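Local coordinates for protein MHP1 (Microbacterium liquefaciens, PDB 2JLN) that carries 5-aryl-substituted hydantoins, such as 5-indolylmethyl and 5-benzyl hydantoin, across the membrane in a sodium-dependent manner, at residues L75-W86 / I376-V384; S368-I376 / A413-V421. All blocks are in the same frame, centred on the assembly; numbering follows the deposited sequence.

How the contacts relate
Both contacts are made by helix 371-384, part of transmembrane helix 10, and they lie with their centres about 16 Å apart. Contact 2 uses residues 368-376, the start of this helix and the break before it, against helix 409-423 of transmembrane helix 11. Contact 1 uses residues 376-384, the last turns, against the end of helix 58-79 and the short helix 81-86. Ile-376 is common to both. The segments alternate along the chain, in the order 75-86, 368-376, 376-384 and 413-421. One helix thus joins an early and a late transmembrane helix in a transporter of the five-plus-five LeuT type.

Contact 1: residues L75-W86 / I376-V384; sequences LLFFTQSAAIRW and IMISDYFLV
Tyr-381 lays its ring over Ala-82, and its side chain traces the middle of this contact. Because CG leaves CB anti to the backbone N (chi1 175°), the ring extends toward helix 81-86. All six ring carbons then lie near Ala-82 CB, which sits 3.6 Å from the ring centroid and 12° off its normal, a CH-pi contact over one face. At the tip, Tyr-381 OH lies 3.8 Å from Ala-82 CA. Trp-86 NE1 approaches near the ring plane, 3.9 Å from Tyr-381 OH, too long to count as a hydrogen bond.

One residue on, Phe-382 receives the edge of Phe-78 on its face, a T-shaped pair with centroids 5.7 Å apart and planes at 87°. Its own edge reaches Ser-81, with CZ 3.6 Å from Ser-81 CB. Ile-378 ends the row, its CD1 3.6 Å from Thr-79 CG2 and also beside Phe-78 CB.

No hydrogen bond or salt bridge crosses the interface: Thr-79 OG1 bonds to Val-224 O and Ser-81 OG to Asp-249. Cohesion of transmembrane helix 10 with the end of transmembrane helix 2 and the short helix 81-86 therefore rests on aromatic and aliphatic fit.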
# COMPACT_ATOMS: atom_id res chain seq x y z
N LEU A 75 -10.01 -7.43 3.35
CA LEU A 75 -8.66 -7.96 3.57
C LEU A 75 -7.92 -7.17 4.64
O LEU A 75 -7.16 -7.76 5.43
CB LEU A 75 -7.83 -7.93 2.29
CG LEU A 75 -7.79 -9.21 1.44
CD1 LEU A 75 -6.99 -9.00 0.14
CD2 LEU A 75 -7.21 -10.35 2.25
N LEU A 76 -8.13 -5.85 4.66
CA LEU A 76 -7.52 -4.93 5.63
C LEU A 76 -8.00 -5.23 7.05
O LEU A 76 -7.18 -5.31 7.97
CB LEU A 76 -7.81 -3.47 5.26
CG LEU A 76 -6.97 -2.96 4.08
CD1 LEU A 76 -7.49 -1.67 3.49
CD2 LEU A 76 -5.56 -2.79 4.50
N PHE A 77 -9.30 -5.40 7.22
CA PHE A 77 -9.88 -5.84 8.49
C PHE A 77 -9.05 -6.95 9.13
O PHE A 77 -8.90 -6.97 10.35
CB PHE A 77 -11.32 -6.30 8.26
CG PHE A 77 -12.03 -6.77 9.51
CD1 PHE A 77 -12.13 -8.12 9.81
CD2 PHE A 77 -12.64 -5.86 10.36
CE1 PHE A 77 -12.80 -8.55 10.96
CE2 PHE A 77 -13.32 -6.28 11.51
CZ PHE A 77 -13.40 -7.63 11.80
N PHE A 78 -8.49 -7.86 8.33
CA PHE A 78 -7.71 -8.98 8.88
C PHE A 78 -6.19 -8.73 8.97
O PHE A 78 -5.56 -9.07 9.97
CB PHE A 78 -7.99 -10.28 8.12
CG PHE A 78 -9.37 -10.80 8.30
CD1 PHE A 78 -10.28 -10.78 7.26
CD2 PHE A 78 -9.77 -11.32 9.51
CE1 PHE A 78 -11.59 -11.27 7.41
CE2 PHE A 78 -11.08 -11.81 9.67
CZ PHE A 78 -11.99 -11.78 8.62
N THR A 79 -5.58 -8.16 7.94
CA THR A 79 -4.13 -7.99 7.94
C THR A 79 -3.65 -6.85 8.85
O THR A 79 -2.46 -6.73 9.10
CB THR A 79 -3.59 -7.75 6.54
OG1 THR A 79 -3.98 -6.45 6.10
CG2 THR A 79 -4.13 -8.79 5.58
N GLN A 80 -4.57 -6.02 9.34
CA GLN A 80 -4.18 -4.83 10.10
C GLN A 80 -4.36 -5.03 11.60
O GLN A 80 -3.94 -4.18 12.41
CB GLN A 80 -5.03 -3.64 9.70
CG GLN A 80 -6.45 -3.76 10.25
CD GLN A 80 -7.31 -2.52 10.06
OE1 GLN A 80 -8.35 -2.36 10.74
NE2 GLN A 80 -6.89 -1.63 9.15
N SER A 81 -5.01 -6.12 11.99
CA SER A 81 -5.54 -6.21 13.35
C SER A 81 -4.47 -6.35 14.43
O SER A 81 -4.64 -5.81 15.53
CB SER A 81 -6.58 -7.32 13.47
OG SER A 81 -6.97 -7.42 14.81
N ALA A 82 -3.39 -7.07 14.12
CA ALA A 82 -2.28 -7.29 15.04
C ALA A 82 -1.42 -6.06 15.23
O ALA A 82 -0.86 -5.87 16.29
CB ALA A 82 -1.40 -8.46 14.58
N ALA A 83 -1.31 -5.23 14.19
CA ALA A 83 -0.47 -4.05 14.24
C ALA A 83 -1.10 -2.97 15.10
O ALA A 83 -0.41 -2.25 15.82
CB ALA A 83 -0.22 -3.53 12.85
N ILE A 84 -2.42 -2.84 15.03
CA ILE A 84 -3.17 -1.89 15.85
C ILE A 84 -3.05 -2.25 17.35
O ILE A 84 -2.73 -1.40 18.19
CB ILE A 84 -4.64 -1.83 15.40
CG1 ILE A 84 -4.75 -1.11 14.06
CG2 ILE A 84 -5.51 -1.16 16.43
CD1 ILE A 84 -6.13 -1.07 13.47
N ARG A 85 -3.27 -3.52 17.68
CA ARG A 85 -3.27 -3.95 19.07
C ARG A 85 -1.87 -3.89 19.71
O ARG A 85 -1.75 -3.42 20.84
CB ARG A 85 -3.86 -5.37 19.17
CG ARG A 85 -4.50 -5.72 20.51
CD ARG A 85 -3.45 -5.75 21.55
NE ARG A 85 -3.94 -6.01 22.89
CZ ARG A 85 -3.35 -5.55 24.00
NH1 ARG A 85 -2.28 -4.78 23.90
NH2 ARG A 85 -3.84 -5.84 25.20
N TRP A 86 -0.84 -4.34 18.99
CA TRP A 86 0.49 -4.52 19.58
C TRP A 86 1.55 -3.53 19.12
O TRP A 86 2.72 -3.66 19.49
CB TRP A 86 1.03 -5.94 19.34
CG TRP A 86 0.16 -7.02 19.89
CD1 TRP A 86 -0.52 -7.98 19.17
CD2 TRP A 86 -0.16 -7.25 21.27
NE1 TRP A 86 -1.24 -8.79 20.03
CE2 TRP A 86 -1.03 -8.36 21.32
CE3 TRP A 86 0.20 -6.62 22.47
CZ2 TRP A 86 -1.52 -8.87 22.53
CZ3 TRP A 86 -0.30 -7.12 23.67
CH2 TRP A 86 -1.14 -8.23 23.69
N ILE A 376 -0.65 -16.68 4.89
CA ILE A 376 0.05 -17.35 5.97
C ILE A 376 0.12 -16.48 7.22
O ILE A 376 0.19 -16.99 8.34
CB ILE A 376 1.47 -17.73 5.51
CG1 ILE A 376 1.40 -19.00 4.66
CG2 ILE A 376 2.40 -17.94 6.68
CD1 ILE A 376 2.71 -19.36 4.05
N MET A 377 0.09 -15.16 7.04
CA MET A 377 0.21 -14.26 8.18
C MET A 377 -1.15 -14.11 8.84
O MET A 377 -1.23 -14.05 10.06
CB MET A 377 0.77 -12.89 7.79
CG MET A 377 2.25 -12.91 7.49
SD MET A 377 3.00 -11.27 7.23
CE MET A 377 3.33 -10.82 8.93
N ILE A 378 -2.22 -14.08 8.05
CA ILE A 378 -3.54 -13.98 8.65
C ILE A 378 -3.81 -15.25 9.46
O ILE A 378 -4.42 -15.20 10.54
CB ILE A 378 -4.67 -13.74 7.63
CG1 ILE A 378 -4.63 -12.31 7.12
CG2 ILE A 378 -6.05 -14.01 8.24
CD1 ILE A 378 -5.40 -12.14 5.82
N SER A 379 -3.30 -16.38 8.96
CA SER A 379 -3.60 -17.68 9.56
C SER A 379 -2.78 -17.95 10.82
O SER A 379 -3.32 -18.39 11.84
CB SER A 379 -3.40 -18.80 8.55
OG SER A 379 -3.95 -20.02 9.01
N ASP A 380 -1.48 -17.70 10.76
CA ASP A 380 -0.62 -17.82 11.92
C ASP A 380 -1.21 -17.02 13.09
O ASP A 380 -1.46 -17.57 14.16
CB ASP A 380 0.79 -17.35 11.55
CG ASP A 380 1.87 -17.74 12.60
OD1 ASP A 380 2.56 -18.76 12.39
OD2 ASP A 380 2.05 -17.00 13.61
N TYR A 381 -1.48 -15.73 12.90
CA TYR A 381 -2.01 -14.89 13.98
C TYR A 381 -3.46 -15.19 14.41
O TYR A 381 -3.70 -15.34 15.60
CB TYR A 381 -1.79 -13.41 13.69
CG TYR A 381 -2.40 -12.44 14.67
CD1 TYR A 381 -1.73 -12.10 15.83
CD2 TYR A 381 -3.61 -11.84 14.43
CE1 TYR A 381 -2.26 -11.21 16.75
CE2 TYR A 381 -4.17 -10.94 15.34
CZ TYR A 381 -3.48 -10.63 16.51
OH TYR A 381 -4.02 -9.74 17.44
N PHE A 382 -4.43 -15.28 13.50
CA PHE A 382 -5.83 -15.53 13.93
C PHE A 382 -6.17 -16.99 14.30
O PHE A 382 -6.80 -17.24 15.32
CB PHE A 382 -6.87 -15.04 12.92
CG PHE A 382 -7.06 -13.57 12.94
CD1 PHE A 382 -6.59 -12.78 11.91
CD2 PHE A 382 -7.70 -12.96 13.99
CE1 PHE A 382 -6.77 -11.41 11.94
CE2 PHE A 382 -7.86 -11.58 14.02
CZ PHE A 382 -7.39 -10.81 12.99
N LEU A 383 -5.77 -17.94 13.46
CA LEU A 383 -6.21 -19.32 13.63
C LEU A 383 -5.27 -20.17 14.48
O LEU A 383 -5.68 -20.74 15.48
CB LEU A 383 -6.44 -19.98 12.27
CG LEU A 383 -7.46 -19.30 11.37
CD1 LEU A 383 -7.55 -19.96 9.97
CD2 LEU A 383 -8.79 -19.31 12.07
N VAL A 384 -4.00 -20.25 14.08
CA VAL A 384 -2.98 -21.02 14.79
C VAL A 384 -2.69 -20.52 16.24
O VAL A 384 -2.87 -21.26 17.19
CB VAL A 384 -1.67 -21.05 13.98
CG1 VAL A 384 -0.55 -21.68 14.76
CG2 VAL A 384 -1.89 -21.76 12.68

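Contact 2: residues S368-I376 / A413-V421; sequences SALGPLAGI and AVYAVALAV
Pro-372 and Tyr-415 bring the two backbones nearest, their CA atoms 6.0 Å apart. Between helix 371-376 and helix 413-421 the axes approach to 9.7 Å, and their N-to-C directions differ by 130°, a roughly antiparallel crossing. A second close point joins Ala-369 to Leu-419, with CA atoms 6.7 Å apart, where the chain has left helical geometry before helix 371-384 begins.

Tyr-415 carries most of the side-chain contact. With CG anti to the backbone N (chi1 -160°), its ring swings across to the other segment. Pro-372 CG sits over one face, offset toward the rim and 3.8 Å from the ring centroid, forming a CH-pi contact. Along the ring, Tyr-415 CE1 meets Leu-373 CB. The hydroxyl finishes the reach: Tyr-415 OH donates to Ala-369 O at 2.6 Å, with a C=O...donor angle of 149° and the hydroxyl oxygen tilted somewhat out of the carbonyl plane. A phenylalanine here would probably keep the proline contact but leave Ala-369 O without this donor, and the break less firmly held. Aliphatic contacts flank the ring: Ile-376 CD1 meets Val-414 CG1 at 3.9 Å, and Ala-369 CB touches Leu-419 CD2 at 4.0 Å. Pro-372 and Val-414 also pack on helix 429-448, while Leu-373 faces Phe-98, Pro-106 and Val-225.

The arrangement is that of an interrupted transmembrane helix: helix 356-368 stops, two residues are non-helical, and helix 371-384 resumes with a proline in its first turn that has no N-H to offer Ser-368 O. Tyr-415 ties this break to transmembrane helix 11. A break here is consistent with the start of transmembrane helix 10 flexing over the substrate site; the Leu-370 side chain lies about 11 Å from those of Gly-219 and Asn-318, probable substrate-binding residues.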
# COMPACT_ATOMS: atom_id res chain seq x y z
N SER A 368 1.16 -10.35 -7.44
CA SER A 368 0.18 -11.36 -7.07
C SER A 368 0.80 -12.59 -6.38
O SER A 368 0.06 -13.43 -5.85
CB SER A 368 -0.74 -11.72 -8.24
OG SER A 368 0.00 -12.16 -9.36
N ALA A 369 2.13 -12.70 -6.37
CA ALA A 369 2.84 -13.75 -5.59
C ALA A 369 3.06 -13.36 -4.11
O ALA A 369 4.01 -13.81 -3.47
CB ALA A 369 4.17 -14.12 -6.25
N LEU A 370 2.19 -12.50 -3.59
CA LEU A 370 2.19 -12.15 -2.19
C LEU A 370 0.90 -12.70 -1.57
O LEU A 370 0.61 -12.50 -0.39
CB LEU A 370 2.27 -10.64 -2.03
CG LEU A 370 3.50 -10.00 -2.65
CD1 LEU A 370 3.56 -8.51 -2.35
CD2 LEU A 370 4.75 -10.71 -2.17
N GLY A 371 0.12 -13.39 -2.38
CA GLY A 371 -1.12 -13.96 -1.91
C GLY A 371 -0.88 -14.93 -0.77
O GLY A 371 -1.57 -14.86 0.24
N PRO A 372 0.07 -15.88 -0.94
CA PRO A 372 0.41 -16.73 0.19
C PRO A 372 1.02 -15.96 1.36
O PRO A 372 0.78 -16.32 2.51
CB PRO A 372 1.41 -17.74 -0.41
CG PRO A 372 1.85 -17.11 -1.67
CD PRO A 372 0.64 -16.43 -2.18
N LEU A 373 1.78 -14.90 1.11
CA LEU A 373 2.34 -14.14 2.22
C LEU A 373 1.24 -13.57 3.11
O LEU A 373 1.34 -13.63 4.33
CB LEU A 373 3.26 -13.02 1.75
CG LEU A 373 3.81 -12.17 2.90
CD1 LEU A 373 4.93 -12.91 3.61
CD2 LEU A 373 4.27 -10.81 2.39
N ALA A 374 0.19 -13.02 2.50
CA ALA A 374 -0.93 -12.47 3.26
C ALA A 374 -1.74 -13.58 3.91
O ALA A 374 -2.35 -13.38 4.96
CB ALA A 374 -1.81 -11.64 2.37
N GLY A 375 -1.72 -14.75 3.27
CA GLY A 375 -2.54 -15.87 3.68
C GLY A 375 -1.96 -16.58 4.87
O GLY A 375 -2.67 -17.01 5.76
N ILE A 376 -0.65 -16.68 4.89
CA ILE A 376 0.05 -17.35 5.97
C ILE A 376 0.12 -16.48 7.22
O ILE A 376 0.19 -16.99 8.34
CB ILE A 376 1.47 -17.73 5.51
CG1 ILE A 376 1.40 -19.00 4.66
CG2 ILE A 376 2.40 -17.94 6.68
CD1 ILE A 376 2.71 -19.36 4.05
N ALA A 413 7.85 -24.00 2.86
CA ALA A 413 7.30 -25.05 2.02
C ALA A 413 5.82 -24.77 1.71
O ALA A 413 5.42 -24.80 0.55
CB ALA A 413 7.49 -26.41 2.65
N VAL A 414 5.02 -24.49 2.74
CA VAL A 414 3.63 -24.10 2.50
C VAL A 414 3.58 -22.94 1.50
O VAL A 414 2.68 -22.86 0.67
CB VAL A 414 2.91 -23.65 3.78
CG1 VAL A 414 1.55 -23.04 3.45
CG2 VAL A 414 2.76 -24.80 4.75
N TYR A 415 4.57 -22.05 1.56
CA TYR A 415 4.62 -20.96 0.58
C TYR A 415 4.78 -21.48 -0.87
O TYR A 415 4.00 -21.12 -1.76
CB TYR A 415 5.71 -19.95 0.94
CG TYR A 415 5.53 -18.60 0.31
CD1 TYR A 415 4.85 -17.61 0.98
CD2 TYR A 415 6.02 -18.31 -0.95
CE1 TYR A 415 4.66 -16.36 0.43
CE2 TYR A 415 5.84 -17.05 -1.52
CZ TYR A 415 5.15 -16.08 -0.80
OH TYR A 415 4.92 -14.83 -1.30
N ALA A 416 5.80 -22.33 -1.10
CA ALA A 416 6.04 -22.93 -2.42
C ALA A 416 4.82 -23.65 -2.97
O ALA A 416 4.28 -23.26 -3.99
CB ALA A 416 7.21 -23.86 -2.37
N VAL A 417 4.39 -24.71 -2.27
CA VAL A 417 3.17 -25.43 -2.65
C VAL A 417 2.00 -24.51 -3.06
O VAL A 417 1.36 -24.75 -4.08
CB VAL A 417 2.69 -26.43 -1.56
CG1 VAL A 417 1.22 -26.85 -1.81
CG2 VAL A 417 3.63 -27.64 -1.47
N ALA A 418 1.73 -23.47 -2.27
CA ALA A 418 0.59 -22.58 -2.56
C ALA A 418 0.80 -21.69 -3.80
O ALA A 418 -0.15 -21.43 -4.54
CB ALA A 418 0.21 -21.74 -1.35
N LEU A 419 2.03 -21.24 -4.05
CA LEU A 419 2.30 -20.47 -5.27
C LEU A 419 2.03 -21.32 -6.54
O LEU A 419 1.45 -20.85 -7.51
CB LEU A 419 3.75 -19.96 -5.25
CG LEU A 419 4.06 -18.49 -5.51
CD1 LEU A 419 5.57 -18.31 -5.74
CD2 LEU A 419 3.28 -17.96 -6.67
N ALA A 420 2.44 -22.59 -6.52
CA ALA A 420 2.14 -23.51 -7.61
C ALA A 420 0.63 -23.66 -7.81
O ALA A 420 0.12 -23.23 -8.85
CB ALA A 420 2.77 -24.85 -7.36
N VAL A 421 -0.09 -24.25 -6.86
CA VAL A 421 -1.56 -24.30 -6.93
C VAL A 421 -2.20 -22.98 -7.45
O VAL A 421 -3.28 -22.98 -8.04
CB VAL A 421 -2.20 -24.61 -5.54
CG1 VAL A 421 -3.70 -24.27 -5.54
CG2 VAL A 421 -1.97 -26.05 -5.15